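Local structure of putative short-chain dehydrogenase/reductase (Burkholderia xenovorans, 5K9Z) at residues 30-35 against 42-47; 122-127 against 166-171; 150-155 against 253-258; 208-213 against 222-227. The protein probably catalyses NAD- or NADP-dependent oxidoreduction at CH-OH groups, as a short-chain dehydrogenase/reductase. All coordinates share one frame; numbering follows the deposited sequence. Where two conformers were deposited one is given.

Contact 1 (30-35 against 42-47); sequences ATARLM and VVLADV
Ala32 and Met35 of helix 26-37 pack on Val42 and Leu44 of strand 41-46. All four residues are buried. The helix and strand segments run nearly antiparallel, at 171°, with their axes 9.1 Å apart. They belong to the first beta-alpha-beta crossover of the Rossmann fold, in which strand 17-21 leads into the helix and the helix returns into strand 41-46.

The side-chain contacts are all apolar. Ala32 CB meets one methyl of Val42, CG1, at 4.0 Å. The same CB lies 4.0 Å from Leu44 CG, the branch point of that side chain. The other methyl of Val42, CG2, points to Met35 and lies 4.1 Å from Met35 CB. Met35 touches the strand segment with its base alone. Its CG is anti to the carbonyl carbon (chi1 -71°), and the extended chain leads on to Val233 of helix 225-236. One contact involves the backbone: Val42 CG2 sits 3.9 Å from Ala32 O.

Polar groups lie away from this interface. Arg33 forms a salt bridge with Glu58. Asp46 OD1 accepts the backbone N of Val47 at 2.7 Å through its anti lone pair, while OD2 takes the N-H of Ala24.

No hydrogen bond links helix and strand here. The chemistry implies that they are held by close apolar packing, in which Ala32 CB meets both Val42 and Leu44.

Contact 2 (122-127 against 166-171); sequences DGVFYG and HAVIGL
Leu171 N donates to Ala167 O at 2.8 Å, a regular helical bond that fixes the base of the side chain reaching across to Phe125. No hydrogen bond crosses between segments 122-127 and 166-171. What joins them is apolar packing.

Leu171 makes the closest approach with one methyl. Its CD2 lies 3.6 Å from Phe125 CA and 3.8 Å from Phe125 CB. It therefore rests on the helix backbone and the root of the side chain, and the aromatic ring is not what it meets. CG of Leu171 is anti to its backbone N (chi1 -178°), which carries the branch over to the other helix. The same CD2 also lies 4.3 Å from Val124 CG1.

Deeper in the contact the two valines meet methyl to methyl. Val124 CG2 is 3.8 Å from Val168 CG2, and the two side chains cross at about a right angle. Both valines are buried, whereas Phe125 is exposed. The contact thus runs from the core out to the surface.

The segments are nearly parallel, with a crossing angle of -18° and axes 10.1 Å apart. They lie on helices 110-138 and 159-179 of the Rossmann fold. Strand 141-146 connects the two helices in sequence and also lies beneath them: Ser145 touches both Val124 and Val168. Further along, Leu171 packs on Ile128 of helix 110-138.

Contact 3 (150-155 against 253-258); sequences AGVMGG and GVTVAG
Met153 reaches over to Thr255, the residue that carries this contact on the short helix 254-257. Its CB makes no close contact with the other segment. From there CG is placed between the backbone N and the carbonyl carbon (chi1 65°) and leads toward Thr255. SD makes the main contact. It lies 4.1 Å from Thr255 CA and 4.2 Å from Thr255 CB, and it is also 4.1 Å from Thr255 O. The chain then bends at chi3 (-60°), and CE turns away from the threonine.

Val152 adds a second touch, with CG1 at 4.2 Å from Thr255 CB. Thr255 is held partly through its backbone: its N-H is bonded to Asp251 OD2, while Asp251 OD1 takes the N-H of Gly253, just before the helix.

The site lies at the dimer interface. Met153 also packs on Thr255 of the second subunit, and Gly154 and Val256 form backbone hydrogen bonds with that subunit. The contact joins the loop after strand 141-146 to the helix after strand 247-250. Its chemistry is thin van der Waals packing with no hydrogen bond between the segments; among the directional bonds nearby are those of Asp251 and of the second subunit.

Contact 4 (208-213 against 222-227); sequences AAIDAA and PLMPQE
Ala213 and Pro222 bring the two backbones close, with their CA atoms 4.7 Å apart, where the loop after helix 205-216 returns along that helix. In this Rossmann fold the segments lie in the long connection between strands 184-191 and 247-250, which holds helices 195-199, 205-216 and 225-236. In short-chain dehydrogenases this region commonly lies over the substrate site. Its place here is consistent with that, although no ligand marks the site.

Pro222 carries most of the contact. Its CB lies 3.9 Å from Ala213 CB. Its CG meets the branch methyl CG2 of Ile210 at 3.7 Å, with the two side chains crossing obliquely. That methyl is anti to the backbone N of Ile210. The other branch goes to Met224, whose SD lies 4.3 Å from Ile210 CG1. Met224 folds back to make this touch, all three of its torsions being near -60°.

The loop is also fixed at the start of helix 225-236. Met224 N donates to Glu227 OE2 at 2.9 Å, arriving from above the carboxylate plane (48° out of it). Glu227 N in turn donates to Met224 O, so the turn is tied twice.

One water joins the segments where no direct hydrogen bond does. It accepts from Leu223 N at 2.8 Å and donates to Ala213 O at 3.1 Å.

Contact 1 is fully buried, contacts 2 and 3 are partly buried, and contact 4 lies at the surface. Contact 1 packs a helix on a sheet strand and contact 2 pairs two helices; neither has a hydrogen bond across it, and both rely on apolar packing. Contact 3 joins loop and short helix where the second subunit adds bonds. Contact 4 supplements its packing with a bridging water. No two contacts share a helix or strand, but neighbours touch. Ala30 of contact 1 packs on Pro225 and Gln226 of contact 4. His166 of contact 2 packs on Gly151 of contact 3. Contact 4 is nested in the chain loop closed by contact 3. Contacts 1 and 3 lie on opposite sides of the chain's centre.

Contact 1 (30-35 against 42-47)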
# COMPACT_ATOMS: atom_id res chain seq x y z
N ALA C 30 23.45 -14.86 -2.61
CA ALA C 30 24.01 -13.56 -2.21
C ALA C 30 23.87 -13.34 -0.71
O ALA C 30 24.75 -12.75 -0.08
CB ALA C 30 23.31 -12.44 -2.98
N THR C 31 22.75 -13.80 -0.14
CA THR C 31 22.53 -13.65 1.30
C THR C 31 23.46 -14.57 2.09
O THR C 31 24.03 -14.15 3.11
CB THR C 31 21.07 -13.96 1.65
OG1 THR C 31 20.20 -13.09 0.91
CG2 THR C 31 20.81 -13.76 3.16
N ALA C 32 23.60 -15.82 1.66
CA ALA C 32 24.55 -16.71 2.31
C ALA C 32 25.96 -16.13 2.28
O ALA C 32 26.66 -16.13 3.30
CB ALA C 32 24.53 -18.09 1.64
N ARG C 33 26.39 -15.63 1.12
CA ARG C 33 27.72 -15.03 1.02
C ARG C 33 27.86 -13.85 1.98
O ARG C 33 28.86 -13.74 2.70
CB ARG C 33 28.00 -14.56 -0.41
CG ARG C 33 28.19 -15.65 -1.41
CD ARG C 33 28.62 -15.10 -2.77
NE ARG C 33 27.89 -15.78 -3.84
CZ ARG C 33 28.39 -16.78 -4.56
NH1 ARG C 33 27.64 -17.34 -5.51
NH2 ARG C 33 29.62 -17.21 -4.35
N LEU C 34 26.90 -12.93 1.97
CA LEU C 34 27.07 -11.72 2.77
C LEU C 34 27.02 -12.03 4.26
O LEU C 34 27.79 -11.47 5.04
CB LEU C 34 26.03 -10.66 2.40
CG LEU C 34 26.19 -9.33 3.15
CD1 LEU C 34 27.57 -8.74 2.96
CD2 LEU C 34 25.12 -8.33 2.74
N MET C 35 26.12 -12.92 4.67
CA MET C 35 26.04 -13.27 6.08
C MET C 35 27.32 -13.95 6.55
O MET C 35 27.80 -13.69 7.66
CB MET C 35 24.82 -14.14 6.35
CG MET C 35 23.51 -13.36 6.23
SD MET C 35 22.09 -14.34 6.78
CE MET C 35 20.84 -13.06 6.91
N VAL C 42 26.72 -20.24 8.47
CA VAL C 42 25.59 -20.32 7.54
C VAL C 42 25.32 -21.77 7.20
O VAL C 42 26.23 -22.51 6.80
CB VAL C 42 25.84 -19.49 6.27
CG1 VAL C 42 24.63 -19.59 5.34
CG2 VAL C 42 26.15 -18.01 6.63
N VAL C 43 24.07 -22.18 7.34
CA VAL C 43 23.59 -23.44 6.81
C VAL C 43 22.83 -23.10 5.53
O VAL C 43 21.86 -22.33 5.57
CB VAL C 43 22.69 -24.18 7.81
CG1 VAL C 43 22.09 -25.43 7.15
CG2 VAL C 43 23.49 -24.58 9.06
N LEU C 44 23.30 -23.63 4.41
CA LEU C 44 22.70 -23.38 3.10
C LEU C 44 21.69 -24.47 2.78
O LEU C 44 22.05 -25.64 2.66
CB LEU C 44 23.79 -23.35 2.03
CG LEU C 44 24.66 -22.10 1.96
CD1 LEU C 44 25.71 -22.10 3.04
CD2 LEU C 44 25.30 -22.10 0.60
N ALA C 45 20.43 -24.08 2.59
CA ALA C 45 19.38 -25.04 2.31
C ALA C 45 18.88 -24.82 0.90
O ALA C 45 18.59 -23.68 0.50
CB ALA C 45 18.22 -24.91 3.31
N ASP C 46 18.80 -25.91 0.13
CA ASP C 46 18.32 -25.87 -1.24
C ASP C 46 18.15 -27.30 -1.72
O ASP C 46 18.59 -28.25 -1.06
CB ASP C 46 19.29 -25.10 -2.14
CG ASP C 46 18.60 -24.40 -3.31
OD1 ASP C 46 17.71 -25.01 -3.93
OD2 ASP C 46 18.93 -23.24 -3.61
N VAL C 47 17.50 -27.45 -2.87
CA VAL C 47 17.40 -28.74 -3.54
C VAL C 47 18.47 -28.90 -4.61
O VAL C 47 18.59 -29.99 -5.19
CB VAL C 47 16.00 -28.93 -4.17
CG1 VAL C 47 14.94 -28.92 -3.09
CG2 VAL C 47 15.71 -27.81 -5.18

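Contact 2 (122-127 against 166-171)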
# COMPACT_ATOMS: atom_id res chain seq x y z
N ASP C 122 3.39 -22.22 1.94
CA ASP C 122 3.53 -23.28 2.94
C ASP C 122 4.97 -23.34 3.45
O ASP C 122 5.20 -23.47 4.65
CB ASP C 122 3.15 -24.64 2.35
CG ASP C 122 1.70 -24.72 1.92
OD1 ASP C 122 0.87 -23.89 2.35
OD2 ASP C 122 1.39 -25.59 1.08
N GLY C 123 5.93 -23.20 2.53
CA GLY C 123 7.33 -23.23 2.91
C GLY C 123 7.70 -22.14 3.91
O GLY C 123 8.55 -22.34 4.79
N VAL C 124 7.08 -20.97 3.78
CA VAL C 124 7.34 -19.90 4.74
C VAL C 124 6.72 -20.24 6.09
O VAL C 124 7.33 -20.00 7.15
CB VAL C 124 6.82 -18.56 4.20
CG1 VAL C 124 6.96 -17.49 5.26
CG2 VAL C 124 7.56 -18.20 2.94
N PHE C 125 5.49 -20.76 6.09
CA PHE C 125 4.86 -21.19 7.34
C PHE C 125 5.70 -22.23 8.06
O PHE C 125 5.92 -22.13 9.28
CB PHE C 125 3.45 -21.72 7.06
CG PHE C 125 2.90 -22.58 8.17
CD1 PHE C 125 2.69 -22.07 9.44
CD2 PHE C 125 2.56 -23.91 7.93
CE1 PHE C 125 2.18 -22.87 10.46
CE2 PHE C 125 2.05 -24.72 8.95
CZ PHE C 125 1.86 -24.20 10.20
N TYR C 126 6.17 -23.26 7.34
CA TYR C 126 6.98 -24.29 7.98
C TYR C 126 8.26 -23.69 8.54
O TYR C 126 8.68 -24.03 9.66
CB TYR C 126 7.34 -25.41 6.99
CG TYR C 126 6.18 -26.11 6.31
CD1 TYR C 126 4.98 -26.32 6.97
CD2 TYR C 126 6.28 -26.54 4.99
CE1 TYR C 126 3.92 -26.94 6.35
CE2 TYR C 126 5.22 -27.19 4.35
CZ TYR C 126 4.04 -27.37 5.04
OH TYR C 126 2.98 -27.99 4.42
N GLY C 127 8.89 -22.78 7.79
CA GLY C 127 10.11 -22.15 8.26
C GLY C 127 9.88 -21.29 9.50
O GLY C 127 10.68 -21.30 10.43
N HIS C 166 1.29 -11.90 -0.78
CA HIS C 166 0.42 -11.20 0.16
C HIS C 166 0.25 -12.02 1.43
O HIS C 166 0.28 -11.48 2.54
CB HIS C 166 -0.95 -10.91 -0.46
CG HIS C 166 -1.03 -9.65 -1.26
ND1 HIS C 166 -0.47 -9.53 -2.52
CD2 HIS C 166 -1.63 -8.46 -1.00
CE1 HIS C 166 -0.71 -8.31 -2.99
NE2 HIS C 166 -1.43 -7.65 -2.10
N ALA C 167 0.06 -13.33 1.29
CA ALA C 167 -0.10 -14.22 2.44
C ALA C 167 1.16 -14.24 3.31
O ALA C 167 1.07 -14.31 4.54
CB ALA C 167 -0.48 -15.63 1.96
N VAL C 168 2.34 -14.21 2.67
CA VAL C 168 3.62 -14.18 3.40
C VAL C 168 3.73 -12.92 4.25
O VAL C 168 4.20 -12.95 5.39
CB VAL C 168 4.80 -14.29 2.40
CG1 VAL C 168 6.11 -13.91 3.06
CG2 VAL C 168 4.88 -15.72 1.79
N ILE C 169 3.31 -11.78 3.70
CA ILE C 169 3.32 -10.56 4.50
C ILE C 169 2.31 -10.67 5.65
O ILE C 169 2.60 -10.27 6.78
CB ILE C 169 3.07 -9.34 3.60
CG1 ILE C 169 4.32 -9.10 2.75
CG2 ILE C 169 2.71 -8.10 4.44
CD1 ILE C 169 4.19 -7.97 1.74
N GLY C 170 1.14 -11.25 5.40
CA GLY C 170 0.18 -11.44 6.49
C GLY C 170 0.69 -12.39 7.57
O GLY C 170 0.54 -12.13 8.77
N LEU C 171 1.31 -13.50 7.16
CA LEU C 171 1.87 -14.43 8.12
C LEU C 171 3.03 -13.79 8.87
O LEU C 171 3.21 -14.03 10.07
CB LEU C 171 2.35 -15.68 7.40
CG LEU C 171 2.94 -16.80 8.24
CD1 LEU C 171 1.99 -17.19 9.37
CD2 LEU C 171 3.22 -17.96 7.33

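Contact 3 (150-155 against 253-258)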
# COMPACT_ATOMS: atom_id res chain seq x y z
N ALA C 150 5.05 -7.93 -5.39
CA ALA C 150 3.78 -8.58 -5.66
C ALA C 150 3.01 -8.95 -4.39
O ALA C 150 1.81 -9.23 -4.46
CB ALA C 150 4.02 -9.84 -6.51
N GLY C 151 3.66 -8.90 -3.23
CA GLY C 151 2.96 -9.05 -1.97
C GLY C 151 2.33 -7.78 -1.45
O GLY C 151 1.59 -7.83 -0.46
N VAL C 152 2.58 -6.67 -2.12
CA VAL C 152 2.10 -5.37 -1.68
C VAL C 152 0.99 -4.81 -2.57
O VAL C 152 0.18 -4.00 -2.09
CB VAL C 152 3.30 -4.39 -1.61
CG1 VAL C 152 2.89 -2.95 -1.72
CG2 VAL C 152 4.12 -4.64 -0.32
N MET C 153 0.88 -5.26 -3.82
CA MET C 153 -0.19 -4.82 -4.70
C MET C 153 -0.31 -5.81 -5.86
O MET C 153 0.54 -6.69 -6.04
CB MET C 153 0.06 -3.39 -5.19
CG MET C 153 1.29 -3.23 -6.06
SD MET C 153 1.54 -1.56 -6.78
CE MET C 153 0.04 -1.39 -7.73
N GLY C 154 -1.41 -5.68 -6.63
CA GLY C 154 -1.60 -6.47 -7.82
C GLY C 154 -0.90 -5.87 -9.04
O GLY C 154 -0.37 -4.75 -9.01
N GLY C 155 -0.89 -6.64 -10.14
CA GLY C 155 -0.30 -6.22 -11.38
C GLY C 155 1.21 -6.36 -11.48
O GLY C 155 1.78 -5.99 -12.51
N GLY C 253 11.04 2.51 -5.66
CA GLY C 253 9.87 3.34 -5.41
C GLY C 253 8.64 3.05 -6.24
O GLY C 253 7.65 3.79 -6.13
N VAL C 254 8.62 1.96 -7.02
CA VAL C 254 7.55 1.74 -7.98
C VAL C 254 6.19 1.58 -7.29
O VAL C 254 5.17 2.08 -7.79
CB VAL C 254 7.88 0.52 -8.88
CG1 VAL C 254 6.64 0.06 -9.62
CG2 VAL C 254 9.00 0.89 -9.86
N THR C 255 6.14 0.85 -6.16
CA THR C 255 4.84 0.54 -5.56
C THR C 255 4.18 1.78 -4.95
O THR C 255 2.95 1.84 -4.90
CB THR C 255 4.97 -0.57 -4.50
OG1 THR C 255 5.89 -0.17 -3.47
CG2 THR C 255 5.43 -1.89 -5.11
N VAL C 256 4.96 2.75 -4.50
CA VAL C 256 4.42 3.93 -3.83
C VAL C 256 4.65 5.23 -4.59
O VAL C 256 4.09 6.27 -4.19
CB VAL C 256 4.96 4.07 -2.39
CG1 VAL C 256 4.41 2.96 -1.47
CG2 VAL C 256 6.47 4.04 -2.39
N ALA C 257 5.42 5.22 -5.68
CA ALA C 257 5.66 6.47 -6.41
C ALA C 257 5.55 6.26 -7.90
O ALA C 257 5.84 7.19 -8.66
CB ALA C 257 7.03 7.06 -6.09
N GLY C 258 5.10 5.10 -8.34
CA GLY C 258 4.79 4.94 -9.75
C GLY C 258 5.94 4.34 -10.54
O GLY C 258 7.11 4.46 -10.19

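Contact 4 (208-213 against 222-227)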
# COMPACT_ATOMS: atom_id res chain seq x y z
N ALA C 208 20.06 -10.49 -19.50
CA ALA C 208 18.66 -10.16 -19.78
C ALA C 208 17.97 -9.59 -18.55
O ALA C 208 17.27 -8.57 -18.63
CB ALA C 208 17.92 -11.39 -20.30
N ALA C 209 18.17 -10.21 -17.38
CA ALA C 209 17.54 -9.69 -16.17
C ALA C 209 18.12 -8.32 -15.77
O ALA C 209 17.37 -7.47 -15.28
CB ALA C 209 17.68 -10.71 -15.03
N ILE C 210 19.42 -8.10 -15.98
CA ILE C 210 20.01 -6.79 -15.66
C ILE C 210 19.41 -5.71 -16.56
O ILE C 210 19.03 -4.63 -16.08
CB ILE C 210 21.54 -6.85 -15.80
CG1 ILE C 210 22.15 -7.75 -14.72
CG2 ILE C 210 22.15 -5.46 -15.73
CD1 ILE C 210 23.63 -8.01 -14.93
N ASP C 211 19.34 -5.97 -17.87
CA ASP C 211 18.68 -5.05 -18.79
C ASP C 211 17.25 -4.75 -18.36
O ASP C 211 16.85 -3.58 -18.27
CB ASP C 211 18.67 -5.64 -20.21
CG ASP C 211 20.01 -5.53 -20.90
OD1 ASP C 211 21.01 -5.22 -20.22
OD2 ASP C 211 20.06 -5.78 -22.13
N ALA C 212 16.46 -5.80 -18.10
CA ALA C 212 15.07 -5.63 -17.69
C ALA C 212 14.95 -4.78 -16.43
O ALA C 212 14.10 -3.89 -16.35
CB ALA C 212 14.43 -7.00 -17.43
N ALA C 213 15.79 -5.07 -15.43
CA ALA C 213 15.75 -4.31 -14.19
C ALA C 213 16.14 -2.85 -14.42
O ALA C 213 15.61 -1.96 -13.76
CB ALA C 213 16.65 -4.96 -13.16
N PRO C 222 20.09 -1.20 -12.35
CA PRO C 222 19.47 -2.50 -12.03
C PRO C 222 19.63 -2.91 -10.57
O PRO C 222 20.69 -2.75 -9.95
CB PRO C 222 20.21 -3.47 -12.95
CG PRO C 222 21.55 -2.86 -13.13
CD PRO C 222 21.34 -1.36 -13.11
N LEU C 223 18.55 -3.45 -10.00
CA LEU C 223 18.60 -4.05 -8.67
C LEU C 223 19.40 -5.36 -8.71
O LEU C 223 19.16 -6.21 -9.57
CB LEU C 223 17.19 -4.30 -8.16
CG LEU C 223 17.08 -5.02 -6.82
CD1 LEU C 223 17.77 -4.22 -5.73
CD2 LEU C 223 15.61 -5.23 -6.47
N MET C 224 20.37 -5.49 -7.81
CA MET C 224 21.20 -6.70 -7.81
C MET C 224 20.90 -7.54 -6.57
O MET C 224 20.46 -7.00 -5.55
CB MET C 224 22.70 -6.37 -7.87
CG MET C 224 23.12 -5.58 -9.12
SD MET C 224 22.87 -6.50 -10.66
CE MET C 224 23.97 -7.90 -10.45
N PRO C 225 21.08 -8.87 -6.63
CA PRO C 225 20.77 -9.70 -5.45
C PRO C 225 21.52 -9.29 -4.21
O PRO C 225 21.00 -9.45 -3.10
CB PRO C 225 21.14 -11.11 -5.91
CG PRO C 225 21.13 -11.06 -7.39
CD PRO C 225 21.57 -9.67 -7.76
N GLN C 226 22.74 -8.78 -4.37
CA GLN C 226 23.54 -8.37 -3.22
C GLN C 226 22.83 -7.30 -2.38
O GLN C 226 23.02 -7.23 -1.16
CB GLN C 226 24.90 -7.87 -3.72
CG GLN C 226 25.80 -8.94 -4.35
CD GLN C 226 25.26 -9.57 -5.66
OE1 GLN C 226 24.71 -8.88 -6.52
NE2 GLN C 226 25.43 -10.89 -5.79
N GLU C 227 22.00 -6.47 -3.02
CA GLU C 227 21.30 -5.41 -2.29
C GLU C 227 20.20 -5.98 -1.41
O GLU C 227 19.94 -5.46 -0.31
CB GLU C 227 20.72 -4.38 -3.26
CG GLU C 227 21.79 -3.66 -4.01
CD GLU C 227 21.23 -2.87 -5.16
OE1 GLU C 227 20.53 -1.87 -4.92
OE2 GLU C 227 21.48 -3.27 -6.31
O HOH W 1 16.11 -2.36 -10.76